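Local coordinates for protein putative prolyl-tRNA synthetase (Leishmania major, PDB 5XIL) that probably attaches L-proline to tRNA(Pro) at the expense of ATP, here as the part with the class II catalytic core, anticodon-binding domain and zinc-binding C-terminal region, at residues L434-G439 and E489-I494. Residues are numbered along the deposited sequence; the frame is centred on the assembly and turned at random.
Sequences LAPWCG and EGHECI. With ZN (zinc ion), chain B.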
ATOM      1  N   LEU A 434       7.753 -14.140 -35.047  1.00 12.12           N
ATOM      2  CA  LEU A 434       9.034 -13.433 -35.138  1.00 14.40           C
ATOM      3  C   LEU A 434       9.468 -13.435 -36.571  1.00 14.39           C
ATOM      4  O   LEU A 434       9.577 -14.493 -37.191  1.00 14.94           O
ATOM      5  CB  LEU A 434      10.087 -14.178 -34.304  1.00 15.76           C
ATOM      6  CG  LEU A 434      10.230 -13.836 -32.876  1.00 21.17           C
ATOM      7  CD1 LEU A 434      11.249 -14.818 -32.295  1.00 26.50           C
ATOM      8  CD2 LEU A 434      10.714 -12.387 -32.706  1.00 19.73           C
ATOM      9  N   ALA A 435       9.642 -12.255 -37.140  1.00 15.45           N
ATOM     10  CA  ALA A 435       9.932 -12.124 -38.552  1.00 15.31           C
ATOM     11  C   ALA A 435      11.058 -11.094 -38.760  1.00 16.29           C
ATOM     12  O   ALA A 435      11.246 -10.187 -37.916  1.00 14.15           O
ATOM     13  CB  ALA A 435       8.676 -11.648 -39.285  1.00 16.87           C
ATOM     14  N   PRO A 436      11.794 -11.217 -39.887  1.00 17.31           N
ATOM     15  CA  PRO A 436      12.892 -10.294 -40.219  1.00 15.92           C
ATOM     16  C   PRO A 436      12.295  -9.003 -40.648  1.00 15.66           C
ATOM     17  O   PRO A 436      11.285  -8.998 -41.367  1.00 14.73           O
ATOM     18  CB  PRO A 436      13.583 -10.937 -41.422  1.00 17.50           C
ATOM     19  CG  PRO A 436      13.125 -12.370 -41.414  1.00 18.26           C
ATOM     20  CD  PRO A 436      11.759 -12.388 -40.791  1.00 17.75           C
ATOM     21  N   TRP A 437      12.889  -7.894 -40.220  1.00 15.33           N
ATOM     22  CA  TRP A 437      12.342  -6.546 -40.532  1.00 15.44           C
ATOM     23  C   TRP A 437      13.520  -5.605 -40.839  1.00 15.82           C
ATOM     24  O   TRP A 437      14.576  -5.736 -40.228  1.00 14.53           O
ATOM     25  CB  TRP A 437      11.599  -6.038 -39.314  1.00 15.42           C
ATOM     26  CG  TRP A 437      10.959  -4.695 -39.441  1.00 17.76           C
ATOM     27  CD1 TRP A 437      10.290  -4.176 -40.527  1.00 19.65           C
ATOM     28  CD2 TRP A 437      10.943  -3.676 -38.456  1.00 16.95           C
ATOM     29  NE1 TRP A 437       9.825  -2.903 -40.248  1.00 20.69           N
ATOM     30  CE2 TRP A 437      10.218  -2.572 -38.988  1.00 18.27           C
ATOM     31  CE3 TRP A 437      11.495  -3.561 -37.201  1.00 16.01           C
ATOM     32  CZ2 TRP A 437       9.989  -1.421 -38.270  1.00 18.68           C
ATOM     33  CZ3 TRP A 437      11.246  -2.439 -36.500  1.00 16.08           C
ATOM     34  CH2 TRP A 437      10.516  -1.366 -37.026  1.00 17.59           C
ATOM     35  N   CYS A 438      13.399  -4.727 -41.850  1.00 18.01           N
ATOM     36  CA  CYS A 438      14.533  -3.816 -42.155  1.00 19.69           C
ATOM     37  C   CYS A 438      14.573  -2.634 -41.200  1.00 22.25           C
ATOM     38  O   CYS A 438      15.589  -1.928 -41.095  1.00 25.62           O
ATOM     39  CB  CYS A 438      14.451  -3.290 -43.618  1.00 19.78           C
ATOM     40  SG  CYS A 438      12.999  -2.298 -43.932  1.00 23.04           S
ATOM     41  N   GLY A 439      13.465  -2.398 -40.516  1.00 20.71           N
ATOM     42  CA  GLY A 439      13.357  -1.325 -39.575  1.00 20.86           C
ATOM     43  C   GLY A 439      12.571  -0.145 -40.068  1.00 20.74           C
ATOM     44  O   GLY A 439      12.371   0.823 -39.326  1.00 18.87           O
ATOM     45  N   GLU A 489      19.917 -10.542 -41.097  1.00 27.04           N
ATOM     46  CA  GLU A 489      20.601 -10.088 -42.322  1.00 31.25           C
ATOM     47  C   GLU A 489      20.593 -11.092 -43.455  1.00 31.31           C
ATOM     48  O   GLU A 489      20.623 -10.706 -44.623  1.00 28.42           O
ATOM     49  CB  GLU A 489      22.087  -9.768 -42.002  1.00 35.49           C
ATOM     50  CG  GLU A 489      22.245  -8.764 -40.877  1.00 43.82           C
ATOM     51  CD  GLU A 489      22.210  -9.376 -39.471  1.00 49.52           C
ATOM     52  OE1 GLU A 489      22.282 -10.605 -39.315  1.00 57.76           O
ATOM     53  OE2 GLU A 489      22.096  -8.617 -38.489  1.00 64.32           O
ATOM     54  N   GLY A 490      20.554 -12.381 -43.125  1.00 28.73           N
ATOM     55  CA  GLY A 490      20.354 -13.417 -44.142  1.00 27.27           C
ATOM     56  C   GLY A 490      19.005 -13.404 -44.846  1.00 26.68           C
ATOM     57  O   GLY A 490      18.752 -14.176 -45.780  1.00 25.54           O
ATOM     58  N   HIS A 491      18.092 -12.549 -44.417  1.00 23.15           N
ATOM     59  CA  HIS A 491      16.759 -12.621 -44.911  1.00 21.86           C
ATOM     60  C   HIS A 491      16.357 -11.295 -45.449  1.00 21.84           C
ATOM     61  O   HIS A 491      16.830 -10.285 -44.983  1.00 23.15           O
ATOM     62  CB  HIS A 491      15.793 -12.952 -43.734  1.00 20.94           C
ATOM     63  CG  HIS A 491      15.944 -14.338 -43.246  1.00 19.34           C
ATOM     64  ND1 HIS A 491      15.460 -15.409 -43.950  1.00 20.39           N
ATOM     65  CD2 HIS A 491      16.593 -14.845 -42.174  1.00 20.64           C
ATOM     66  CE1 HIS A 491      15.800 -16.527 -43.330  1.00 20.92           C
ATOM     67  NE2 HIS A 491      16.459 -16.214 -42.232  1.00 19.94           N
ATOM     68  N   GLU A 492      15.374 -11.295 -46.322  1.00 22.88           N
ATOM     69  CA  GLU A 492      14.704 -10.092 -46.708  1.00 24.73           C
ATOM     70  C   GLU A 492      13.712  -9.641 -45.676  1.00 23.38           C
ATOM     71  O   GLU A 492      13.148 -10.458 -44.942  1.00 18.27           O
ATOM     72  CB  GLU A 492      13.944 -10.280 -48.010  1.00 27.66           C
ATOM     73  CG  GLU A 492      14.873 -10.666 -49.141  1.00 34.85           C
ATOM     74  CD  GLU A 492      15.393 -12.124 -48.994  1.00 40.50           C
ATOM     75  OE1 GLU A 492      14.636 -13.045 -48.527  1.00 40.21           O
ATOM     76  OE2 GLU A 492      16.585 -12.349 -49.292  1.00 47.06           O
ATOM     77  N   CYS A 493      13.480  -8.335 -45.608  1.00 19.23           N
ATOM     78  CA  CYS A 493      12.356  -7.851 -44.793  1.00 19.80           C
ATOM     79  C   CYS A 493      11.038  -8.595 -45.121  1.00 20.76           C
ATOM     80  O   CYS A 493      10.764  -8.929 -46.257  1.00 17.72           O
ATOM     81  CB  CYS A 493      12.275  -6.348 -44.970  1.00 19.86           C
ATOM     82  SG  CYS A 493      10.934  -5.547 -44.160  1.00 21.71           S
ATOM     83  N   ILE A 494      10.200  -8.860 -44.099  1.00 19.05           N
ATOM     84  CA  ILE A 494       9.054  -9.778 -44.260  1.00 18.57           C
ATOM     85  C   ILE A 494       7.930  -9.321 -45.155  1.00 19.85           C
ATOM     86  O   ILE A 494       7.179 -10.178 -45.671  1.00 18.40           O
ATOM     87  CB  ILE A 494       8.463 -10.179 -42.855  1.00 18.37           C
ATOM     88  CG1 ILE A 494       7.454 -11.369 -42.934  1.00 18.61           C
ATOM     89  CG2 ILE A 494       7.817  -8.928 -42.232  1.00 17.25           C
ATOM     90  CD1 ILE A 494       8.018 -12.601 -43.637  1.00 17.20           C
TER
HETATM   91 ZN    ZN B1001      11.337  -3.404 -45.098  1.00 16.72          ZN
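C438 and C493 aim their sulfurs at one zinc ion through different torsions: SG of C438 sits between its backbone N and carbonyl carbon (chi1 63°), whereas SG of C493 lies opposite its own N (chi1 176°). The C438 SG–zinc bond measures 2.3 Å and the C493 SG–zinc bond 2.4 Å; C443, on helix 441-455, brings a further thiolate. C493 SG also accepts a hydrogen bond from C438 N, 3.5 Å away, with an N-H...S angle of 154°. In addition, C493 SG makes a sulfur-aromatic contact at the rim of the W437 indole, 3.9 Å from W437 CD1, while NE1 of that ring is bonded to A440 O. One residue further on, I494 N donates to P436 O at 2.9 Å; this bond is clearly bent and fastens the loop to the end of strand 432-437. Carbon contacts extend the join: I494 CG1 meets A435 CB at 3.9 Å in an apolar pair, and P436 CG makes a van der Waals contact with the H491 CB methylene at 3.6 Å. Beside C493, the E492 side chain leaves its backbone on the side away from the strand, and OE1 binds a magnesium ion. Within this C-terminal region, zinc thus ties the turn after strand 432-437, helix 441-455 and the loop holding C493 together, and the N-H...S bond probably tempers the negative charge on the C493 thiolate.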